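Local atomic coordinates of bacteriocin (Brevibacillus sp. SKDU10, PDB entry 6LWZ), a protein that is a defensin-like bacteriocin, an antimicrobial peptide that probably serves its producer by acting against competing bacteria. Residues C20-V31 / Y42-L53. Numbering follows the deposited sequence.
Sequences CHGVEKKYYKQV and YCRTEWGGPCQL
The indole of Trp47 is enclosed by Lys26, His21, Glu24 and Tyr28. Over one face stands Lys26 NZ, 4.1 Å from the centroid of the five-membered ring in a cation-pi contact; the lysine chain, extended as far as CD, kinks about CG-CD (chi3 -74°) and brings the ammonium over the ring. Thr45 CG2 packs on the opposite face. The far rim of the indole points at the imidazole of His21, an edge-to-face pair with planes at 73°, and Trp47 CH2 also touches Glu24 CG at 3.4 Å. His21 ND1 accepts from Glu24 N and Val23 N, which holds the imidazole against the turn.

Strands 26-35 and 40-48 form an antiparallel hairpin within the three-stranded sheet of this defensin-like fold, strand 10-20 flanking the other side of strand 26-35. A classic beta bulge sets Cys43 and Arg44 against Val31, whose O accepts from both their amides. Thr45 OG1 donates to Gln30 OE1 (2.6 Å) and accepts from Tyr42 OH, while the same Gln30 oxygen meets the Tyr42 ring edge.

Beyond Gly48 the chain turns, and the Cys20-Cys51 disulfide ties down the C-terminal tail. Cys51 SG sits over the Tyr27 ring, 3.9 Å from its centroid, and Tyr27 OH makes a weak hydrogen bond (2.8 Å) to Gln52 OE1.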
ATOM      1  N   CYS A  20       7.128  -9.309   7.479  1.00 36.29           N
ATOM      2  CA  CYS A  20       8.470  -8.767   7.654  1.00 33.70           C
ATOM      3  C   CYS A  20       9.109  -8.358   6.342  1.00 31.31           C
ATOM      4  O   CYS A  20       9.230  -9.171   5.430  1.00 29.25           O
ATOM      5  CB  CYS A  20       9.365  -9.788   8.341  1.00 35.19           C
ATOM      6  SG  CYS A  20      10.670  -9.019   9.307  1.00 35.23           S
ATOM      7  N   HIS A  21       9.531  -7.102   6.249  1.00 28.25           N
ATOM      8  CA  HIS A  21      10.233  -6.651   5.056  1.00 29.36           C
ATOM      9  C   HIS A  21      11.626  -7.279   5.045  1.00 29.75           C
ATOM     10  O   HIS A  21      12.313  -7.302   6.069  1.00 30.59           O
ATOM     11  CB  HIS A  21      10.330  -5.132   5.008  1.00 28.94           C
ATOM     12  CG  HIS A  21      10.508  -4.586   3.627  1.00 28.61           C
ATOM     13  ND1 HIS A  21      11.744  -4.417   3.045  1.00 28.69           N
ATOM     14  CD2 HIS A  21       9.603  -4.166   2.711  1.00 29.87           C
ATOM     15  CE1 HIS A  21      11.597  -3.912   1.834  1.00 30.36           C
ATOM     16  NE2 HIS A  21      10.308  -3.749   1.606  1.00 31.34           N
ATOM     17  N   GLY A  22      12.033  -7.799   3.892  1.00 28.87           N
ATOM     18  CA  GLY A  22      13.322  -8.469   3.760  1.00 29.73           C
ATOM     19  C   GLY A  22      14.519  -7.536   3.813  1.00 30.53           C
ATOM     20  O   GLY A  22      15.590  -7.935   4.254  1.00 32.24           O
ATOM     21  N   VAL A  23      14.334  -6.309   3.329  1.00 30.58           N
ATOM     22  CA  VAL A  23      15.366  -5.262   3.337  1.00 30.79           C
ATOM     23  C   VAL A  23      15.326  -4.400   4.603  1.00 31.97           C
ATOM     24  O   VAL A  23      16.304  -4.313   5.339  1.00 31.35           O
ATOM     25  CB  VAL A  23      15.197  -4.322   2.124  1.00 30.31           C
ATOM     26  CG1 VAL A  23      16.176  -3.159   2.190  1.00 33.07           C
ATOM     27  CG2 VAL A  23      15.348  -5.095   0.826  1.00 26.78           C
ATOM     28  N   GLU A  24      14.191  -3.744   4.827  1.00 31.75           N
ATOM     29  CA  GLU A  24      14.014  -2.823   5.956  1.00 29.47           C
ATOM     30  C   GLU A  24      13.785  -3.544   7.294  1.00 27.90           C
ATOM     31  O   GLU A  24      13.920  -2.930   8.348  1.00 25.89           O
ATOM     32  CB  GLU A  24      12.856  -1.867   5.669  1.00 31.06           C
ATOM     33  CG  GLU A  24      13.087  -0.972   4.460  1.00 33.26           C
ATOM     34  CD  GLU A  24      13.981   0.219   4.759  1.00 34.11           C
ATOM     35  OE1 GLU A  24      14.822   0.566   3.909  1.00 37.69           O
ATOM     36  OE2 GLU A  24      13.846   0.820   5.838  1.00 35.24           O
ATOM     37  N   LYS A  25      13.442  -4.833   7.250  1.00 30.20           N
ATOM     38  CA  LYS A  25      13.264  -5.644   8.468  1.00 32.33           C
ATOM     39  C   LYS A  25      12.334  -4.960   9.478  1.00 30.52           C
ATOM     40  O   LYS A  25      12.644  -4.824  10.667  1.00 26.86           O
ATOM     41  CB  LYS A  25      14.620  -5.996   9.081  1.00 35.51           C
ATOM     42  CG  LYS A  25      15.552  -6.664   8.078  1.00 39.01           C
ATOM     43  CD  LYS A  25      16.567  -7.581   8.744  1.00 42.33           C
ATOM     44  CE  LYS A  25      17.614  -6.805   9.531  1.00 42.53           C
ATOM     45  NZ  LYS A  25      18.944  -7.488   9.501  1.00 41.53           N
ATOM     46  N   LYS A  26      11.198  -4.516   8.949  1.00 30.24           N
ATOM     47  CA  LYS A  26      10.102  -3.938   9.714  1.00 29.07           C
ATOM     48  C   LYS A  26       8.841  -4.537   9.129  1.00 25.28           C
ATOM     49  O   LYS A  26       8.786  -4.861   7.935  1.00 22.73           O
ATOM     50  CB  LYS A  26      10.042  -2.413   9.557  1.00 29.78           C
ATOM     51  CG  LYS A  26      11.010  -1.623  10.428  1.00 30.76           C
ATOM     52  CD  LYS A  26      10.889  -0.116  10.202  1.00 30.13           C
ATOM     53  CE  LYS A  26      11.495   0.309   8.875  1.00 31.41           C
ATOM     54  NZ  LYS A  26      11.344   1.766   8.631  1.00 34.61           N
ATOM     55  N   TYR A  27       7.823  -4.683   9.962  1.00 23.46           N
ATOM     56  CA  TYR A  27       6.510  -5.048   9.461  1.00 23.66           C
ATOM     57  C   TYR A  27       6.069  -3.990   8.467  1.00 23.53           C
ATOM     58  O   TYR A  27       6.382  -2.811   8.640  1.00 24.41           O
ATOM     59  CB  TYR A  27       5.515  -5.152  10.609  1.00 22.94           C
ATOM     60  CG  TYR A  27       5.773  -6.343  11.491  1.00 25.66           C
ATOM     61  CD1 TYR A  27       5.718  -7.628  10.970  1.00 25.38           C
ATOM     62  CD2 TYR A  27       6.079  -6.194  12.842  1.00 27.11           C
ATOM     63  CE1 TYR A  27       5.956  -8.735  11.762  1.00 27.19           C
ATOM     64  CE2 TYR A  27       6.323  -7.300  13.647  1.00 28.20           C
ATOM     65  CZ  TYR A  27       6.258  -8.571  13.100  1.00 28.99           C
ATOM     66  OH  TYR A  27       6.494  -9.693  13.875  1.00 32.05           O
ATOM     67  N   TYR A  28       5.380  -4.400   7.409  1.00 22.92           N
ATOM     68  CA  TYR A  28       4.886  -3.442   6.426  1.00 19.39           C
ATOM     69  C   TYR A  28       3.564  -3.870   5.788  1.00 22.69           C
ATOM     70  O   TYR A  28       3.200  -5.051   5.783  1.00 22.79           O
ATOM     71  CB  TYR A  28       5.949  -3.162   5.340  1.00  9.79           C
ATOM     72  CG  TYR A  28       6.113  -4.280   4.336  1.00 17.21           C
ATOM     73  CD1 TYR A  28       6.719  -5.472   4.699  1.00 20.73           C
ATOM     74  CD2 TYR A  28       5.653  -4.149   3.028  1.00 22.11           C
ATOM     75  CE1 TYR A  28       6.875  -6.504   3.796  1.00 24.44           C
ATOM     76  CE2 TYR A  28       5.806  -5.179   2.111  1.00 23.96           C
ATOM     77  CZ  TYR A  28       6.419  -6.352   2.504  1.00 24.86           C
ATOM     78  OH  TYR A  28       6.565  -7.392   1.623  1.00 26.02           O
ATOM     79  N   LYS A  29       2.850  -2.875   5.271  1.00 27.33           N
ATOM     80  CA  LYS A  29       1.605  -3.083   4.542  1.00 30.81           C
ATOM     81  C   LYS A  29       1.727  -2.410   3.193  1.00 29.03           C
ATOM     82  O   LYS A  29       2.195  -1.275   3.112  1.00 27.85           O
ATOM     83  CB  LYS A  29       0.421  -2.474   5.294  1.00 33.43           C
ATOM     84  CG  LYS A  29       0.255  -2.997   6.709  1.00 37.11           C
ATOM     85  CD  LYS A  29      -0.875  -2.291   7.438  1.00 39.86           C
ATOM     86  CE  LYS A  29      -0.834  -2.596   8.923  1.00 41.19           C
ATOM     87  NZ  LYS A  29      -2.009  -2.034   9.628  1.00 41.79           N
ATOM     88  N   GLN A  30       1.332  -3.114   2.139  1.00 31.16           N
ATOM     89  CA  GLN A  30       1.229  -2.512   0.821  1.00 33.32           C
ATOM     90  C   GLN A  30      -0.149  -1.884   0.700  1.00 29.04           C
ATOM     91  O   GLN A  30      -1.148  -2.547   0.959  1.00 28.72           O
ATOM     92  CB  GLN A  30       1.429  -3.553  -0.281  1.00 38.92           C
ATOM     93  CG  GLN A  30       2.830  -4.140  -0.353  1.00 42.61           C
ATOM     94  CD  GLN A  30       3.860  -3.166  -0.891  1.00 45.37           C
ATOM     95  OE1 GLN A  30       4.073  -2.088  -0.329  1.00 46.94           O
ATOM     96  NE2 GLN A  30       4.522  -3.552  -1.978  1.00 45.26           N
ATOM     97  N   VAL A  31      -0.185  -0.611   0.316  1.00 25.67           N
ATOM     98  CA  VAL A  31      -1.422   0.147   0.204  1.00 24.55           C
ATOM     99  C   VAL A  31      -1.739   0.386  -1.267  1.00 24.06           C
ATOM    100  O   VAL A  31      -0.900   0.880  -2.023  1.00 23.88           O
ATOM    101  CB  VAL A  31      -1.325   1.506   0.937  1.00 24.30           C
ATOM    102  CG1 VAL A  31      -2.638   2.282   0.852  1.00 23.86           C
ATOM    103  CG2 VAL A  31      -0.941   1.300   2.389  1.00 25.72           C
ATOM    104  N   TYR A  42      -1.122   0.453  -7.088  1.00 33.75           N
ATOM    105  CA  TYR A  42      -0.223   0.527  -5.922  1.00 29.50           C
ATOM    106  C   TYR A  42      -0.065   1.986  -5.504  1.00 24.89           C
ATOM    107  O   TYR A  42       0.249   2.815  -6.320  1.00 23.46           O
ATOM    108  CB  TYR A  42       1.152   0.007  -6.310  1.00 29.21           C
ATOM    109  CG  TYR A  42       2.163   0.215  -5.230  1.00 29.09           C
ATOM    110  CD1 TYR A  42       2.114  -0.544  -4.086  1.00 28.89           C
ATOM    111  CD2 TYR A  42       3.143   1.170  -5.345  1.00 28.57           C
ATOM    112  CE1 TYR A  42       3.025  -0.370  -3.071  1.00 29.60           C
ATOM    113  CE2 TYR A  42       4.069   1.358  -4.347  1.00 28.81           C
ATOM    114  CZ  TYR A  42       4.002   0.587  -3.209  1.00 30.27           C
ATOM    115  OH  TYR A  42       4.890   0.753  -2.212  1.00 34.24           O
ATOM    116  N   CYS A  43      -0.279   2.239  -4.225  1.00 23.04           N
ATOM    117  CA  CYS A  43      -0.172   3.608  -3.694  1.00 23.34           C
ATOM    118  C   CYS A  43       1.150   3.783  -2.960  1.00 20.94           C
ATOM    119  O   CYS A  43       1.941   4.573  -3.417  1.00 25.03           O
ATOM    120  CB  CYS A  43      -1.307   3.920  -2.725  1.00 25.90           C
ATOM    121  SG  CYS A  43      -1.492   5.670  -2.313  1.00 33.27           S
ATOM    122  N   ARG A  44       1.353   3.042  -1.883  1.00 15.41           N
ATOM    123  CA  ARG A  44       2.505   3.251  -1.019  1.00  6.81           C
ATOM    124  C   ARG A  44       2.678   2.115  -0.020  1.00 13.14           C
ATOM    125  O   ARG A  44       1.817   1.254   0.116  1.00 18.12           O
ATOM    126  CB  ARG A  44       2.371   4.599  -0.284  1.00  8.80           C
ATOM    127  CG  ARG A  44       1.028   4.808   0.406  1.00 17.99           C
ATOM    128  CD  ARG A  44       0.996   6.048   1.282  1.00 28.27           C
ATOM    129  NE  ARG A  44       1.369   5.747   2.666  1.00 35.58           N
ATOM    130  CZ  ARG A  44       2.456   6.195   3.297  1.00 46.00           C
ATOM    131  NH1 ARG A  44       3.335   7.000   2.695  1.00 54.16           N
ATOM    132  NH2 ARG A  44       2.662   5.835   4.560  1.00 49.85           N
ATOM    133  N   THR A  45       3.818   2.120   0.661  1.00 20.74           N
ATOM    134  CA  THR A  45       4.121   1.162   1.715  1.00 25.78           C
ATOM    135  C   THR A  45       3.970   1.861   3.057  1.00 28.25           C
ATOM    136  O   THR A  45       4.452   2.983   3.225  1.00 31.15           O
ATOM    137  CB  THR A  45       5.571   0.641   1.586  1.00 30.08           C
ATOM    138  OG1 THR A  45       5.687  -0.184   0.416  1.00 30.53           O
ATOM    139  CG2 THR A  45       5.992  -0.164   2.830  1.00 31.90           C
ATOM    140  N   GLU A  46       3.322   1.186   4.004  1.00 30.57           N
ATOM    141  CA  GLU A  46       3.125   1.687   5.367  1.00 35.27           C
ATOM    142  C   GLU A  46       3.983   0.864   6.324  1.00 37.89           C
ATOM    143  O   GLU A  46       3.873  -0.358   6.345  1.00 43.85           O
ATOM    144  CB  GLU A  46       1.645   1.564   5.747  1.00 37.15           C
ATOM    145  CG  GLU A  46       1.305   1.893   7.193  1.00 39.33           C
ATOM    146  CD  GLU A  46       1.532   3.349   7.556  1.00 44.21           C
ATOM    147  OE1 GLU A  46       1.655   4.200   6.642  1.00 48.85           O
ATOM    148  OE2 GLU A  46       1.575   3.651   8.769  1.00 40.13           O
ATOM    149  N   TRP A  47       4.825   1.518   7.118  1.00 38.88           N
ATOM    150  CA  TRP A  47       5.778   0.805   7.971  1.00 39.20           C
ATOM    151  C   TRP A  47       5.229   0.531   9.361  1.00 36.26           C
ATOM    152  O   TRP A  47       4.538   1.360   9.942  1.00 33.11           O
ATOM    153  CB  TRP A  47       7.085   1.581   8.100  1.00 42.77           C
ATOM    154  CG  TRP A  47       7.827   1.734   6.817  1.00 43.69           C
ATOM    155  CD1 TRP A  47       8.106   2.899   6.170  1.00 44.72           C
ATOM    156  CD2 TRP A  47       8.388   0.685   6.018  1.00 44.85           C
ATOM    157  NE1 TRP A  47       8.801   2.643   5.016  1.00 44.99           N
ATOM    158  CE2 TRP A  47       8.991   1.292   4.899  1.00 45.55           C
ATOM    159  CE3 TRP A  47       8.438  -0.710   6.141  1.00 46.41           C
ATOM    160  CZ2 TRP A  47       9.637   0.554   3.902  1.00 48.59           C
ATOM    161  CZ3 TRP A  47       9.079  -1.445   5.148  1.00 49.29           C
ATOM    162  CH2 TRP A  47       9.668  -0.810   4.042  1.00 49.60           C
ATOM    163  N   GLY A  48       5.562  -0.642   9.884  1.00 36.81           N
ATOM    164  CA  GLY A  48       5.184  -1.047  11.231  1.00 37.17           C
ATOM    165  C   GLY A  48       6.394  -1.130  12.142  1.00 36.38           C
ATOM    166  O   GLY A  48       7.402  -0.443  11.934  1.00 33.70           O
ATOM    167  N   GLY A  49       6.303  -1.991  13.149  1.00 36.06           N
ATOM    168  CA  GLY A  49       7.355  -2.108  14.153  1.00 35.45           C
ATOM    169  C   GLY A  49       8.601  -2.803  13.641  1.00 35.19           C
ATOM    170  O   GLY A  49       8.649  -3.232  12.478  1.00 34.80           O
ATOM    171  N   PRO A  50       9.625  -2.916  14.503  1.00 33.41           N
ATOM    172  CA  PRO A  50      10.796  -3.679  14.125  1.00 34.57           C
ATOM    173  C   PRO A  50      10.468  -5.162  14.038  1.00 37.88           C
ATOM    174  O   PRO A  50       9.442  -5.624  14.553  1.00 37.81           O
ATOM    175  CB  PRO A  50      11.801  -3.388  15.235  1.00 32.16           C
ATOM    176  CG  PRO A  50      10.989  -2.989  16.398  1.00 33.88           C
ATOM    177  CD  PRO A  50       9.717  -2.397  15.875  1.00 32.76           C
ATOM    178  N   CYS A  51      11.356  -5.895  13.393  1.00 38.74           N
ATOM    179  CA  CYS A  51      10.995  -7.177  12.855  1.00 39.60           C
ATOM    180  C   CYS A  51      12.044  -8.254  13.006  1.00 43.51           C
ATOM    181  O   CYS A  51      13.245  -7.985  12.958  1.00 44.63           O
ATOM    182  CB  CYS A  51      10.740  -6.978  11.387  1.00 42.68           C
ATOM    183  SG  CYS A  51       9.558  -8.107  10.718  1.00 43.92           S
ATOM    184  N   GLN A  52      11.552  -9.483  13.119  1.00 46.38           N
ATOM    185  CA  GLN A  52      12.375 -10.641  13.388  1.00 53.25           C
ATOM    186  C   GLN A  52      12.908 -11.216  12.084  1.00 51.11           C
ATOM    187  O   GLN A  52      14.115 -11.201  11.849  1.00 54.00           O
ATOM    188  CB  GLN A  52      11.569 -11.699  14.153  1.00 61.87           C
ATOM    189  CG  GLN A  52      11.116 -11.263  15.545  1.00 64.72           C
ATOM    190  CD  GLN A  52       9.831 -10.449  15.546  1.00 68.69           C
ATOM    191  OE1 GLN A  52       8.890 -10.744  14.804  1.00 71.70           O
ATOM    192  NE2 GLN A  52       9.781  -9.426  16.394  1.00 65.97           N
ATOM    193  N   LEU A  53      12.003 -11.699  11.236  1.00 46.43           N
ATOM    194  CA  LEU A  53      12.375 -12.391   9.999  1.00 48.55           C
ATOM    195  C   LEU A  53      12.983 -13.752  10.345  1.00 50.81           C
ATOM    196  O   LEU A  53      13.537 -14.443   9.489  1.00 41.53           O
ATOM    197  CB  LEU A  53      13.359 -11.553   9.159  1.00 52.41           C
ATOM    198  CG  LEU A  53      13.450 -11.841   7.652  1.00 44.80           C
ATOM    199  CD1 LEU A  53      12.315 -11.183   6.885  1.00 39.66           C
ATOM    200  CD2 LEU A  53      14.782 -11.375   7.089  1.00 45.56           C
TER